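Local coordinates for putative Glycerophosphoryl diester phosphodiesterase (Silicibacter pomeroyi, PDB 3L12), which is a putative member of the glycerophosphoryl diester phosphodiesterase family, built as a TIM barrel that holds a magnesium ion, at residues F5-G10 and P201-S206; G22-R27 and A48-V53; Y145-L150 and R182-S187. All coordinates share one frame; numbering follows the deposited sequence.

Contact 1 (F5-G10 and P201-S206); sequences FSQLEG and PDLPTS
Pro204 and Phe5 form the apolar centre of this contact, the proline lying over one face of the aromatic ring. Its CB stands 4.0 Å from the centroid of the Phe5 ring, 18° off the ring normal, in a CH-pi contact displaced toward the rim. The two side chains run past each other in opposite directions. Phe5 is also met at its edge: CE1 comes within 3.4 Å of Pro201 O, and CD1 within 3.5 Å of Asp202 O. A flat aromatic suits this place, because its face takes the proline while its weakly polarised C-H groups turn to the two carbonyl oxygens. Having CG beside the backbone N (chi1 -69°) directs the ring at the loop 201-204.

Gln7 works on the other part of the proline ring. Its chain bends at chi2 (84°), bringing the amide flank against Pro204, with OE1 3.5 Å from Pro204 CD. NE2 then gives a hydrogen bond of 3.2 Å to Asp202 O; the bond is bent, with the acceptor tilted out of the glutamine's amide plane. The same NE2 is also hydrogen-bonded to Glu180 O, so that one buried amide group ties two loop carbonyls together, while Leu203 CD2 packs beside it at 3.6 Å. Leu8 completes the apolar patch, its CD2 lying 3.7 Å from Pro204 CG. Phe5 and the short 3-10 segment 6-8 thus bring three side chains to one proline, which has no N-H of its own to be satisfied.

Segment 5-10 belongs to the loop before strand 19-23, and Pro204 leads into strand 205-209, which lies between strands 183-187 and 248-251. Pro204 also touches Val184 and Gln247, and Leu8 touches Leu248, so the contact sits where these three neighbouring strands begin.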
ATOM      1  N   PHE A   5      24.152  13.344 -17.809  1.00 23.05           N
ATOM      2  CA  PHE A   5      23.088  12.343 -17.893  1.00 18.07           C
ATOM      3  C   PHE A   5      21.869  12.889 -17.142  1.00 16.65           C
ATOM      4  O   PHE A   5      21.881  12.951 -15.918  1.00 14.72           O
ATOM      5  CB  PHE A   5      23.525  11.049 -17.241  1.00 16.37           C
ATOM      6  CG  PHE A   5      24.601  10.308 -17.986  1.00 15.41           C
ATOM      7  CD1 PHE A   5      24.280   9.494 -19.050  1.00 14.41           C
ATOM      8  CD2 PHE A   5      25.911  10.353 -17.562  1.00 14.37           C
ATOM      9  CE1 PHE A   5      25.264   8.772 -19.718  1.00 15.09           C
ATOM     10  CE2 PHE A   5      26.897   9.630 -18.229  1.00 16.50           C
ATOM     11  CZ  PHE A   5      26.567   8.845 -19.313  1.00 15.14           C
ATOM     12  N   SER A   6      20.821  13.242 -17.878  1.00 16.20           N
ATOM     13  CA  SER A   6      19.622  13.853 -17.283  1.00 18.47           C
ATOM     14  C   SER A   6      18.871  12.874 -16.378  1.00 17.62           C
ATOM     15  O   SER A   6      18.122  13.257 -15.445  1.00 18.31           O
ATOM     16  CB  SER A   6      18.700  14.365 -18.392  1.00 21.12           C
ATOM     17  OG  SER A   6      17.917  13.291 -18.880  1.00 25.59           O
ATOM     18  N   GLN A   7      19.081  11.591 -16.625  1.00 13.46           N
ATOM     19  CA  GLN A   7      18.455  10.557 -15.823  1.00 12.85           C
ATOM     20  C   GLN A   7      18.908  10.608 -14.351  1.00 14.04           C
ATOM     21  O   GLN A   7      18.178  10.156 -13.464  1.00 15.35           O
ATOM     22  CB  GLN A   7      18.769   9.157 -16.354  1.00 13.61           C
ATOM     23  CG  GLN A   7      18.453   8.894 -17.829  1.00 12.99           C
ATOM     24  CD  GLN A   7      19.556   9.334 -18.796  1.00 14.71           C
ATOM     25  OE1 GLN A   7      20.508  10.045 -18.438  1.00 11.96           O
ATOM     26  NE2 GLN A   7      19.430   8.885 -20.035  1.00 14.07           N
ATOM     27  N   LEU A   8      20.120  11.085 -14.110  1.00 12.42           N
ATOM     28  CA  LEU A   8      20.665  11.095 -12.756  1.00 11.99           C
ATOM     29  C   LEU A   8      20.053  12.165 -11.870  1.00 11.60           C
ATOM     30  O   LEU A   8      20.240  12.102 -10.657  1.00 11.16           O
ATOM     31  CB  LEU A   8      22.182  11.241 -12.806  1.00 12.62           C
ATOM     32  CG  LEU A   8      22.912  10.160 -13.623  1.00 13.02           C
ATOM     33  CD1 LEU A   8      24.403  10.450 -13.648  1.00 14.09           C
ATOM     34  CD2 LEU A   8      22.622   8.737 -13.073  1.00 12.39           C
ATOM     35  N   GLU A   9      19.307  13.108 -12.453  1.00 11.60           N
ATOM     36  CA  GLU A   9      18.677  14.180 -11.675  1.00 13.79           C
ATOM     37  C   GLU A   9      17.758  13.617 -10.588  1.00 12.79           C
ATOM     38  O   GLU A   9      17.747  14.139  -9.466  1.00 13.24           O
ATOM     39  CB  GLU A   9      17.938  15.156 -12.605  1.00 16.33           C
ATOM     40  CG  GLU A   9      18.908  15.979 -13.462  1.00 21.05           C
ATOM     41  CD  GLU A   9      18.210  16.807 -14.549  1.00 24.63           C
ATOM     42  OE1 GLU A   9      16.959  16.958 -14.458  1.00 28.97           O
ATOM     43  OE2 GLU A   9      18.923  17.296 -15.478  1.00 27.34           O
ATOM     44  N   GLY A  10      17.049  12.526 -10.872  1.00 12.07           N
ATOM     45  CA  GLY A  10      16.165  11.940  -9.892  1.00 11.73           C
ATOM     46  C   GLY A  10      16.799  10.944  -8.919  1.00 10.95           C
ATOM     47  O   GLY A  10      16.100  10.423  -8.044  1.00 12.10           O
ATOM     48  N   PRO A 201      25.215   4.510 -25.052  1.00  7.39           N
ATOM     49  CA  PRO A 201      26.068   5.358 -24.248  1.00  8.27           C
ATOM     50  C   PRO A 201      25.326   6.527 -23.614  1.00  9.72           C
ATOM     51  O   PRO A 201      25.862   7.171 -22.701  1.00 10.97           O
ATOM     52  CB  PRO A 201      27.108   5.877 -25.257  1.00  9.63           C
ATOM     53  CG  PRO A 201      26.477   5.695 -26.570  1.00  8.98           C
ATOM     54  CD  PRO A 201      25.680   4.460 -26.453  1.00  8.39           C
ATOM     55  N   ASP A 202      24.120   6.787 -24.100  1.00  9.09           N
ATOM     56  CA  ASP A 202      23.259   7.825 -23.569  1.00 11.16           C
ATOM     57  C   ASP A 202      22.618   7.455 -22.239  1.00 10.22           C
ATOM     58  O   ASP A 202      22.173   8.345 -21.541  1.00 10.49           O
ATOM     59  CB  ASP A 202      22.175   8.211 -24.591  1.00 13.63           C
ATOM     60  CG  ASP A 202      21.397   7.014 -25.165  1.00 19.21           C
ATOM     61  OD1 ASP A 202      22.013   6.043 -25.729  1.00 20.22           O
ATOM     62  OD2 ASP A 202      20.137   7.082 -25.090  1.00 22.57           O
ATOM     63  N   LEU A 203      22.606   6.163 -21.872  1.00  8.79           N
ATOM     64  CA  LEU A 203      21.990   5.708 -20.626  1.00  8.14           C
ATOM     65  C   LEU A 203      23.084   5.444 -19.606  1.00  8.19           C
ATOM     66  O   LEU A 203      24.053   4.711 -19.906  1.00  8.46           O
ATOM     67  CB  LEU A 203      21.129   4.463 -20.850  1.00  8.40           C
ATOM     68  CG  LEU A 203      20.062   4.525 -21.936  1.00  8.83           C
ATOM     69  CD1 LEU A 203      19.273   3.198 -21.931  1.00 10.56           C
ATOM     70  CD2 LEU A 203      19.129   5.697 -21.743  1.00  9.81           C
ATOM     71  N   PRO A 204      22.968   6.036 -18.411  1.00 10.17           N
ATOM     72  CA  PRO A 204      24.001   5.774 -17.442  1.00  9.22           C
ATOM     73  C   PRO A 204      23.934   4.321 -16.946  1.00  8.05           C
ATOM     74  O   PRO A 204      22.895   3.665 -17.056  1.00  8.22           O
ATOM     75  CB  PRO A 204      23.746   6.816 -16.347  1.00 10.76           C
ATOM     76  CG  PRO A 204      22.298   7.102 -16.415  1.00 12.79           C
ATOM     77  CD  PRO A 204      21.919   6.919 -17.880  1.00 10.07           C
ATOM     78  N   THR A 205      25.064   3.854 -16.402  1.00  8.33           N
ATOM     79  CA  THR A 205      25.228   2.503 -15.910  1.00  7.72           C
ATOM     80  C   THR A 205      25.429   2.562 -14.388  1.00  7.91           C
ATOM     81  O   THR A 205      26.141   3.453 -13.869  1.00  9.56           O
ATOM     82  CB  THR A 205      26.411   1.764 -16.614  1.00  8.53           C
ATOM     83  OG1 THR A 205      27.591   2.554 -16.519  1.00  9.49           O
ATOM     84  CG2 THR A 205      26.106   1.516 -18.109  1.00  8.78           C
ATOM     85  N   SER A 206      24.838   1.579 -13.719  1.00  8.43           N
ATOM     86  CA  SER A 206      24.829   1.460 -12.262  1.00  8.73           C
ATOM     87  C   SER A 206      25.286   0.068 -11.834  1.00  8.16           C
ATOM     88  O   SER A 206      24.734  -0.934 -12.260  1.00  7.46           O
ATOM     89  CB  SER A 206      23.399   1.716 -11.798  1.00  9.62           C
ATOM     90  OG  SER A 206      23.244   1.471 -10.428  1.00  9.49           O
TER

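Contact 2 (G22-R27 and A48-V53). With MG (magnesium ion), chain C.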
ATOM      1  N   GLY A  22      11.703   2.559  -4.835  1.00  7.40           N
ATOM      2  CA  GLY A  22      10.783   1.476  -4.508  1.00  7.21           C
ATOM      3  C   GLY A  22      11.277   0.146  -5.002  1.00  6.53           C
ATOM      4  O   GLY A  22      11.353  -0.063  -6.225  1.00  7.78           O
ATOM      5  N   HIS A  23      11.695  -0.738  -4.088  1.00  7.52           N
ATOM      6  CA  HIS A  23      12.279  -2.038  -4.481  1.00  6.53           C
ATOM      7  C   HIS A  23      11.197  -2.977  -5.059  1.00  7.35           C
ATOM      8  O   HIS A  23      10.245  -3.380  -4.351  1.00  6.34           O
ATOM      9  CB  HIS A  23      12.961  -2.681  -3.287  1.00  7.58           C
ATOM     10  CG  HIS A  23      13.805  -3.848  -3.656  1.00  7.60           C
ATOM     11  ND1 HIS A  23      13.665  -5.078  -3.037  1.00  8.01           N
ATOM     12  CD2 HIS A  23      14.773  -3.992  -4.584  1.00  8.39           C
ATOM     13  CE1 HIS A  23      14.572  -5.915  -3.550  1.00  8.97           C
ATOM     14  NE2 HIS A  23      15.232  -5.280  -4.503  1.00  7.78           N
ATOM     15  N   ARG A  24      11.330  -3.304  -6.359  1.00  7.57           N
ATOM     16  CA  ARG A  24      10.343  -4.099  -7.119  1.00  6.76           C
ATOM     17  C   ARG A  24       8.966  -3.457  -7.021  1.00  8.86           C
ATOM     18  O   ARG A  24       7.991  -4.101  -7.097  1.00  8.14           O
ATOM     19  CB  ARG A  24      10.313  -5.566  -6.642  1.00  7.57           C
ATOM     20  CG  ARG A  24      11.707  -6.134  -6.553  1.00  6.69           C
ATOM     21  CD  ARG A  24      11.734  -7.574  -6.121  1.00  8.04           C
ATOM     22  NE  ARG A  24      13.126  -7.945  -5.979  1.00  7.20           N
ATOM     23  CZ  ARG A  24      13.577  -9.104  -5.471  1.00  8.18           C
ATOM     24  NH1 ARG A  24      12.742 -10.073  -5.060  1.00  6.88           N
ATOM     25  NH2 ARG A  24      14.893  -9.272  -5.328  1.00  9.56           N
ATOM     26  N   GLY A  25       8.941  -2.133  -6.892  1.00  8.61           N
ATOM     27  CA  GLY A  25       7.716  -1.429  -6.587  1.00  9.04           C
ATOM     28  C   GLY A  25       7.715  -1.176  -5.091  1.00  8.15           C
ATOM     29  O   GLY A  25       8.407  -0.275  -4.578  1.00  7.01           O
ATOM     30  N   ALA A  26       6.947  -1.963  -4.333  1.00  5.83           N
ATOM     31  CA  ALA A  26       6.870  -1.847  -2.868  1.00  7.81           C
ATOM     32  C   ALA A  26       6.583  -3.251  -2.342  1.00  7.71           C
ATOM     33  O   ALA A  26       5.482  -3.544  -1.933  1.00  7.54           O
ATOM     34  CB  ALA A  26       5.802  -0.926  -2.437  1.00  8.39           C
ATOM     35  N   ARG A  27       7.588  -4.114  -2.416  1.00  8.89           N
ATOM     36  CA  ARG A  27       7.435  -5.505  -2.047  1.00  7.43           C
ATOM     37  C   ARG A  27       6.885  -5.716  -0.633  1.00  8.01           C
ATOM     38  O   ARG A  27       6.231  -6.708  -0.346  1.00  8.29           O
ATOM     39  CB  ARG A  27       8.782  -6.212  -2.234  1.00  8.33           C
ATOM     40  CG  ARG A  27       8.858  -7.666  -1.722  1.00  9.23           C
ATOM     41  CD  ARG A  27      10.121  -8.395  -2.134  1.00  8.88           C
ATOM     42  NE  ARG A  27      11.345  -7.767  -1.603  1.00  8.69           N
ATOM     43  CZ  ARG A  27      12.515  -8.335  -1.491  1.00  9.83           C
ATOM     44  NH1 ARG A  27      12.723  -9.600  -1.868  1.00  8.73           N
ATOM     45  NH2 ARG A  27      13.514  -7.665  -0.929  1.00  9.84           N
ATOM     46  N   ALA A  48      10.924   7.053  -7.936  1.00  6.84           N
ATOM     47  CA  ALA A  48      11.897   6.174  -8.550  1.00  6.07           C
ATOM     48  C   ALA A  48      11.600   4.730  -8.197  1.00  5.68           C
ATOM     49  O   ALA A  48      11.210   4.422  -7.075  1.00  6.18           O
ATOM     50  CB  ALA A  48      13.256   6.540  -8.088  1.00  7.78           C
ATOM     51  N   LEU A  49      11.769   3.852  -9.175  1.00  7.22           N
ATOM     52  CA  LEU A  49      11.448   2.461  -9.044  1.00  7.78           C
ATOM     53  C   LEU A  49      12.622   1.624  -9.431  1.00  8.44           C
ATOM     54  O   LEU A  49      13.316   1.948 -10.391  1.00 10.15           O
ATOM     55  CB  LEU A  49      10.325   2.079 -10.035  1.00 10.18           C
ATOM     56  CG  LEU A  49       8.980   2.807  -9.982  1.00  9.52           C
ATOM     57  CD1 LEU A  49       8.062   2.341 -11.070  1.00  9.83           C
ATOM     58  CD2 LEU A  49       8.337   2.600  -8.583  1.00  9.65           C
ATOM     59  N   GLU A  50      12.818   0.522  -8.729  1.00  6.02           N
ATOM     60  CA  GLU A  50      13.739  -0.486  -9.148  1.00  6.48           C
ATOM     61  C   GLU A  50      12.953  -1.745  -9.505  1.00  6.66           C
ATOM     62  O   GLU A  50      11.959  -2.091  -8.840  1.00  6.88           O
ATOM     63  CB  GLU A  50      14.724  -0.779  -8.068  1.00  7.11           C
ATOM     64  CG  GLU A  50      15.851  -1.751  -8.417  1.00  6.21           C
ATOM     65  CD  GLU A  50      15.556  -3.238  -8.243  1.00  7.77           C
ATOM     66  OE1 GLU A  50      14.484  -3.610  -7.769  1.00  7.25           O
ATOM     67  OE2 GLU A  50      16.452  -4.093  -8.557  1.00  8.03           O
ATOM     68  N   PHE A  51      13.385  -2.434 -10.539  1.00  6.64           N
ATOM     69  CA  PHE A  51      12.748  -3.656 -10.940  1.00  7.17           C
ATOM     70  C   PHE A  51      13.757  -4.473 -11.764  1.00  8.77           C
ATOM     71  O   PHE A  51      14.803  -3.948 -12.143  1.00  6.80           O
ATOM     72  CB  PHE A  51      11.492  -3.348 -11.728  1.00  6.74           C
ATOM     73  CG  PHE A  51      11.751  -2.503 -12.931  1.00  7.17           C
ATOM     74  CD1 PHE A  51      11.754  -1.137 -12.833  1.00 10.75           C
ATOM     75  CD2 PHE A  51      12.016  -3.087 -14.185  1.00  9.85           C
ATOM     76  CE1 PHE A  51      11.979  -0.336 -13.959  1.00 11.23           C
ATOM     77  CE2 PHE A  51      12.254  -2.292 -15.312  1.00 11.62           C
ATOM     78  CZ  PHE A  51      12.214  -0.902 -15.176  1.00 11.74           C
ATOM     79  N   ASP A  52      13.390  -5.712 -12.064  1.00  6.87           N
ATOM     80  CA  ASP A  52      14.328  -6.674 -12.652  1.00  5.93           C
ATOM     81  C   ASP A  52      13.799  -7.137 -13.975  1.00  6.72           C
ATOM     82  O   ASP A  52      12.549  -7.297 -14.107  1.00  7.20           O
ATOM     83  CB  ASP A  52      14.495  -7.856 -11.728  1.00  7.70           C
ATOM     84  CG  ASP A  52      14.730  -7.422 -10.294  1.00  7.66           C
ATOM     85  OD1 ASP A  52      15.894  -6.990  -9.992  1.00  8.93           O
ATOM     86  OD2 ASP A  52      13.760  -7.516  -9.490  1.00  7.85           O
ATOM     87  N   VAL A  53      14.713  -7.403 -14.911  1.00  8.15           N
ATOM     88  CA  VAL A  53      14.316  -7.885 -16.221  1.00  8.56           C
ATOM     89  C   VAL A  53      15.112  -9.132 -16.573  1.00  8.62           C
ATOM     90  O   VAL A  53      16.313  -9.180 -16.384  1.00  7.90           O
ATOM     91  CB  VAL A  53      14.488  -6.813 -17.304  1.00  7.96           C
ATOM     92  CG1 VAL A  53      14.096  -7.337 -18.723  1.00  8.54           C
ATOM     93  CG2 VAL A  53      13.668  -5.555 -16.925  1.00  8.01           C
TER
HETATM   94 MG    MG C 313      16.683  -6.168  -8.263  1.00 11.99          MG
HETATM   95  O   HOH W   1      14.767  -6.217  -7.458  1.00  6.36           O
HETATM   96  O   HOH W   2      17.021  -8.128  -7.491  1.00  8.36           O
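Glu50 runs beside His23 and Arg24, the neighbouring strands having brought all three to one end of the sheet. Its CB lies 3.9 Å from Gly22 O, close to the backbone bonds that set the parallel pairing: Gly22 N to Ala48 O and Glu50 N to Gly22 O. Gly22 O is gripped twice, since Gly25 N reaches it from the opposite face of the carbonyl plane and closes a type II turn. Glycine suits both ends of this turn: a CB on Gly22 would clash with Gly25 O, and the backbone angles of Gly25 themselves call for glycine. CG of Glu50 packs against the carbonyl oxygen of Leu147 on the next strand, and the chain then bends (chi2 -86°) to swing the carboxylate toward the metal. CD carries two oxygens with separate tasks. OE2 binds the magnesium ion at 2.1 Å, whereas OE1 lies 3.2 Å from His23 CD2 and takes a weak hydrogen bond from Arg24 N. Water 1, itself on the metal, donates to Glu50 OE1 over 2.6 Å.

Strands 19-23 and 48-55, with helix 35-43 between them, make a right-handed beta-alpha-beta unit of the TIM barrel, with Glu50 and Asp52 on strand 48-55 pointing to the metal. Asp52 binds through OD1, and Glu149 supplies another ligand.

Arg24 lines the site without binding the metal. Its chain is extended from CG to NE, so NE reaches water 1 at 2.8 Å and NH2 reaches water 2. The charge attraction between Arg24 NE and Asp52 OD2, 3.6 Å apart, acts well out of the guanidinium plane. OD2 instead accepts hydrogen bonds from water 1 and from Asn33, while Arg24 NH1 makes a salt bridge with Glu32. Arg24 CG also covers one face of the His23 ring, whose ND1 is hydrogen-bonded to Asp296.

Contact 3 (Y145-L150 and R182-S187); sequences YLLLEL and RTVMHS. With MG (magnesium ion), chain C.
Leu147 and His186 meet in the tight half of this contact, with Leu147 CG 3.7 Å from the centroid of the imidazole and almost straight above it. Both methyls of the leucine spread over the same face, and Glu149 CB comes up at the ring edge, 3.7 Å from His186 CD2. A branched aliphatic suits a flat ring that must keep its nitrogens for others: ND1 is hydrogen-bonded to Ser206. Glu149, extended beyond CG, carries OE1 to the magnesium ion at 2.0 Å, its carboxylate plane nearly perpendicular to the imidazole. Five N-H...O bonds, from Leu146 N-Arg182 O to Leu150 N-His186 O, zip the parallel strands together, and Ser187 OG donates to Leu150 O, 2.8 Å away, in the carbonyl plane.

The start of the strands is the more open end, where Tyr145 and Arg182 are partly exposed. Here Arg182 lies across Tyr145, its CD over the ring centre, 3.8 Å from the centroid, and its guanidinium stacked off-centre with the planes 16° apart. The bend at chi2 (-70°) folds the arginine back over the tyrosine, and a bond from NE to Ala143 O fixes it there.

On the face away from Leu147 and His186, Leu146, Leu148 and Met185 (a selenomethionine) are apolar, while Thr183 turns CG2 to Leu148 and bonds Met179 O through OG1. Parallel strands twisted by 38° and joined through helix 160-176 form a beta-alpha-beta unit, here one that puts a metal ligand at the C-terminal end of its strand, as in TIM-barrel active sites.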
ATOM      1  N   TYR A 145      11.793   7.746 -12.260  1.00  9.59           N
ATOM      2  CA  TYR A 145      13.124   7.361 -12.663  1.00  9.37           C
ATOM      3  C   TYR A 145      13.126   5.840 -12.514  1.00  9.84           C
ATOM      4  O   TYR A 145      12.495   5.289 -11.587  1.00 11.06           O
ATOM      5  CB  TYR A 145      14.174   8.061 -11.778  1.00  9.01           C
ATOM      6  CG  TYR A 145      14.188   9.513 -12.111  1.00  8.78           C
ATOM      7  CD1 TYR A 145      13.282  10.402 -11.548  1.00  8.76           C
ATOM      8  CD2 TYR A 145      15.046   9.981 -13.069  1.00 10.60           C
ATOM      9  CE1 TYR A 145      13.258  11.746 -11.961  1.00 10.70           C
ATOM     10  CE2 TYR A 145      15.042  11.309 -13.438  1.00 11.15           C
ATOM     11  CZ  TYR A 145      14.149  12.172 -12.880  1.00 11.70           C
ATOM     12  OH  TYR A 145      14.187  13.482 -13.308  1.00 13.84           O
ATOM     13  N   LEU A 146      13.845   5.160 -13.399  1.00  9.53           N
ATOM     14  CA  LEU A 146      13.877   3.700 -13.419  1.00 10.00           C
ATOM     15  C   LEU A 146      15.295   3.146 -13.255  1.00 11.61           C
ATOM     16  O   LEU A 146      16.210   3.471 -14.022  1.00 12.17           O
ATOM     17  CB  LEU A 146      13.330   3.223 -14.765  1.00 11.17           C
ATOM     18  CG  LEU A 146      11.966   3.741 -15.227  1.00 11.02           C
ATOM     19  CD1 LEU A 146      11.668   3.164 -16.607  1.00 13.90           C
ATOM     20  CD2 LEU A 146      10.858   3.394 -14.297  1.00 11.97           C
ATOM     21  N   LEU A 147      15.470   2.309 -12.251  1.00  8.14           N
ATOM     22  CA  LEU A 147      16.694   1.593 -12.004  1.00 10.07           C
ATOM     23  C   LEU A 147      16.357   0.182 -12.516  1.00  9.01           C
ATOM     24  O   LEU A 147      15.745  -0.636 -11.830  1.00  8.70           O
ATOM     25  CB  LEU A 147      16.966   1.647 -10.510  1.00 12.09           C
ATOM     26  CG  LEU A 147      18.324   1.382  -9.975  1.00 13.27           C
ATOM     27  CD1 LEU A 147      19.423   2.337 -10.619  1.00 13.91           C
ATOM     28  CD2 LEU A 147      18.300   1.530  -8.469  1.00 13.08           C
ATOM     29  N   LEU A 148      16.727  -0.061 -13.772  1.00  8.17           N
ATOM     30  CA  LEU A 148      16.364  -1.277 -14.497  1.00  7.89           C
ATOM     31  C   LEU A 148      17.471  -2.299 -14.320  1.00  7.33           C
ATOM     32  O   LEU A 148      18.578  -2.197 -14.884  1.00  8.05           O
ATOM     33  CB  LEU A 148      16.102  -0.902 -15.951  1.00  8.67           C
ATOM     34  CG  LEU A 148      15.540  -1.952 -16.879  1.00  7.72           C
ATOM     35  CD1 LEU A 148      15.044  -1.234 -18.125  1.00 10.17           C
ATOM     36  CD2 LEU A 148      16.530  -3.103 -17.213  1.00  7.69           C
ATOM     37  N   GLU A 149      17.186  -3.282 -13.473  1.00  6.17           N
ATOM     38  CA  GLU A 149      18.191  -4.317 -13.147  1.00  6.42           C
ATOM     39  C   GLU A 149      18.145  -5.405 -14.229  1.00  7.35           C
ATOM     40  O   GLU A 149      17.163  -6.165 -14.322  1.00  7.96           O
ATOM     41  CB  GLU A 149      18.007  -4.928 -11.762  1.00  6.50           C
ATOM     42  CG  GLU A 149      19.222  -5.775 -11.393  1.00  7.41           C
ATOM     43  CD  GLU A 149      19.161  -6.537 -10.090  1.00  8.93           C
ATOM     44  OE1 GLU A 149      18.419  -6.171  -9.177  1.00  7.72           O
ATOM     45  OE2 GLU A 149      19.974  -7.522  -9.975  1.00 10.10           O
ATOM     46  N   LEU A 150      19.203  -5.486 -15.026  1.00  8.12           N
ATOM     47  CA  LEU A 150      19.346  -6.580 -15.977  1.00  9.50           C
ATOM     48  C   LEU A 150      19.857  -7.802 -15.209  1.00 10.66           C
ATOM     49  O   LEU A 150      20.940  -7.727 -14.616  1.00  9.67           O
ATOM     50  CB  LEU A 150      20.325  -6.209 -17.063  1.00 10.45           C
ATOM     51  CG  LEU A 150      19.837  -5.130 -18.057  1.00 10.68           C
ATOM     52  CD1 LEU A 150      20.280  -3.787 -17.544  1.00 11.89           C
ATOM     53  CD2 LEU A 150      20.346  -5.357 -19.462  1.00 13.80           C
ATOM     54  N   ARG A 182      14.546   8.672 -18.401  1.00 11.03           N
ATOM     55  CA  ARG A 182      14.334   8.177 -17.044  1.00  9.80           C
ATOM     56  C   ARG A 182      15.036   6.874 -16.712  1.00  9.86           C
ATOM     57  O   ARG A 182      15.008   6.444 -15.548  1.00 10.87           O
ATOM     58  CB  ARG A 182      12.842   7.917 -16.865  1.00 11.76           C
ATOM     59  CG  ARG A 182      11.960   9.171 -16.829  1.00 13.43           C
ATOM     60  CD  ARG A 182      12.209   9.926 -15.564  1.00 15.30           C
ATOM     61  NE  ARG A 182      11.202  10.956 -15.417  1.00 18.20           N
ATOM     62  CZ  ARG A 182      11.306  12.163 -15.930  1.00 22.32           C
ATOM     63  NH1 ARG A 182      12.377  12.505 -16.615  1.00 22.12           N
ATOM     64  NH2 ARG A 182      10.322  13.041 -15.761  1.00 25.43           N
ATOM     65  N   THR A 183      15.721   6.260 -17.662  1.00  8.76           N
ATOM     66  CA  THR A 183      16.268   4.927 -17.450  1.00  8.25           C
ATOM     67  C   THR A 183      17.768   4.845 -17.155  1.00  8.26           C
ATOM     68  O   THR A 183      18.594   5.439 -17.829  1.00  8.46           O
ATOM     69  CB  THR A 183      15.994   4.069 -18.706  1.00  9.62           C
ATOM     70  OG1 THR A 183      14.578   4.035 -18.954  1.00 11.00           O
ATOM     71  CG2 THR A 183      16.548   2.636 -18.520  1.00 10.21           C
ATOM     72  N   VAL A 184      18.062   4.030 -16.144  1.00  8.41           N
ATOM     73  CA  VAL A 184      19.399   3.715 -15.733  1.00  8.38           C
ATOM     74  C   VAL A 184      19.602   2.220 -15.848  1.00  7.96           C
ATOM     75  O   VAL A 184      18.805   1.443 -15.330  1.00  9.36           O
ATOM     76  CB  VAL A 184      19.658   4.146 -14.273  1.00  9.80           C
ATOM     77  CG1 VAL A 184      21.088   3.801 -13.838  1.00 10.43           C
ATOM     78  CG2 VAL A 184      19.382   5.619 -14.107  1.00 10.88           C
HETATM   79  N   MSE A 185      20.663   1.809 -16.536  1.00  6.70           N
HETATM   80  CA  MSE A 185      20.979   0.410 -16.728  1.00  6.73           C
HETATM   81  C   MSE A 185      21.805  -0.071 -15.522  1.00  7.39           C
HETATM   82  O   MSE A 185      22.852   0.455 -15.250  1.00  8.42           O
HETATM   83  CB  MSE A 185      21.677   0.240 -18.063  1.00  7.41           C
HETATM   84  CG  MSE A 185      20.830   0.751 -19.241  1.00  9.04           C
HETATM   85 SE   MSE A 185      19.282  -0.287 -19.686  0.75  7.62          SE
HETATM   86  CE  MSE A 185      20.079  -1.490 -20.911  1.00 13.55           C
ATOM     87  N   HIS A 186      21.302  -1.092 -14.827  1.00  7.64           N
ATOM     88  CA  HIS A 186      21.741  -1.483 -13.479  1.00  7.18           C
ATOM     89  C   HIS A 186      21.977  -2.981 -13.408  1.00  7.27           C
ATOM     90  O   HIS A 186      21.144  -3.736 -13.906  1.00  7.54           O
ATOM     91  CB  HIS A 186      20.590  -0.984 -12.575  1.00  7.36           C
ATOM     92  CG  HIS A 186      20.653  -1.296 -11.116  1.00  7.65           C
ATOM     93  ND1 HIS A 186      21.502  -0.657 -10.236  1.00  8.81           N
ATOM     94  CD2 HIS A 186      19.834  -2.071 -10.357  1.00  9.04           C
ATOM     95  CE1 HIS A 186      21.240  -1.079  -9.006  1.00 10.24           C
ATOM     96  NE2 HIS A 186      20.232  -1.927  -9.052  1.00  9.74           N
ATOM     97  N   SER A 187      23.093  -3.424 -12.809  1.00  6.56           N
ATOM     98  CA  SER A 187      23.351  -4.852 -12.747  1.00  7.07           C
ATOM     99  C   SER A 187      24.479  -5.261 -11.836  1.00  8.30           C
ATOM    100  O   SER A 187      25.410  -4.492 -11.581  1.00  7.96           O
ATOM    101  CB  SER A 187      23.734  -5.344 -14.183  1.00  8.19           C
ATOM    102  OG  SER A 187      23.571  -6.756 -14.338  1.00  8.90           O
TER
HETATM  103 MG    MG C 313      16.683  -6.168  -8.263  1.00 11.99          MG
HETATM  104  O   HOH W   2      17.021  -8.128  -7.491  1.00  8.36           O
HETATM  105  O   HOH W   1      14.767  -6.217  -7.458  1.00  6.36           O

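Overall arrangement
All three contacts reach one curled sheet, the barrel of parallel strands. Along the chain, contact 2 closes before contact 3 opens, and both are nested inside the loop closed by contact 1. The centres of contacts 2 and 3 lie about 10 Å apart; strands 48-55 and 145-150 are neighbours, and the two contacts together supply Glu50, Asp52 and Glu149 to one magnesium ion. Contact 1 is about 9 Å from contact 3, centre to centre, through adjoining strands 183-187 and 205-209, but about 17 Å from contact 2. Residues from distant parts of the sequence thus meet at the metal, while the N-terminal segment packs where strands begin.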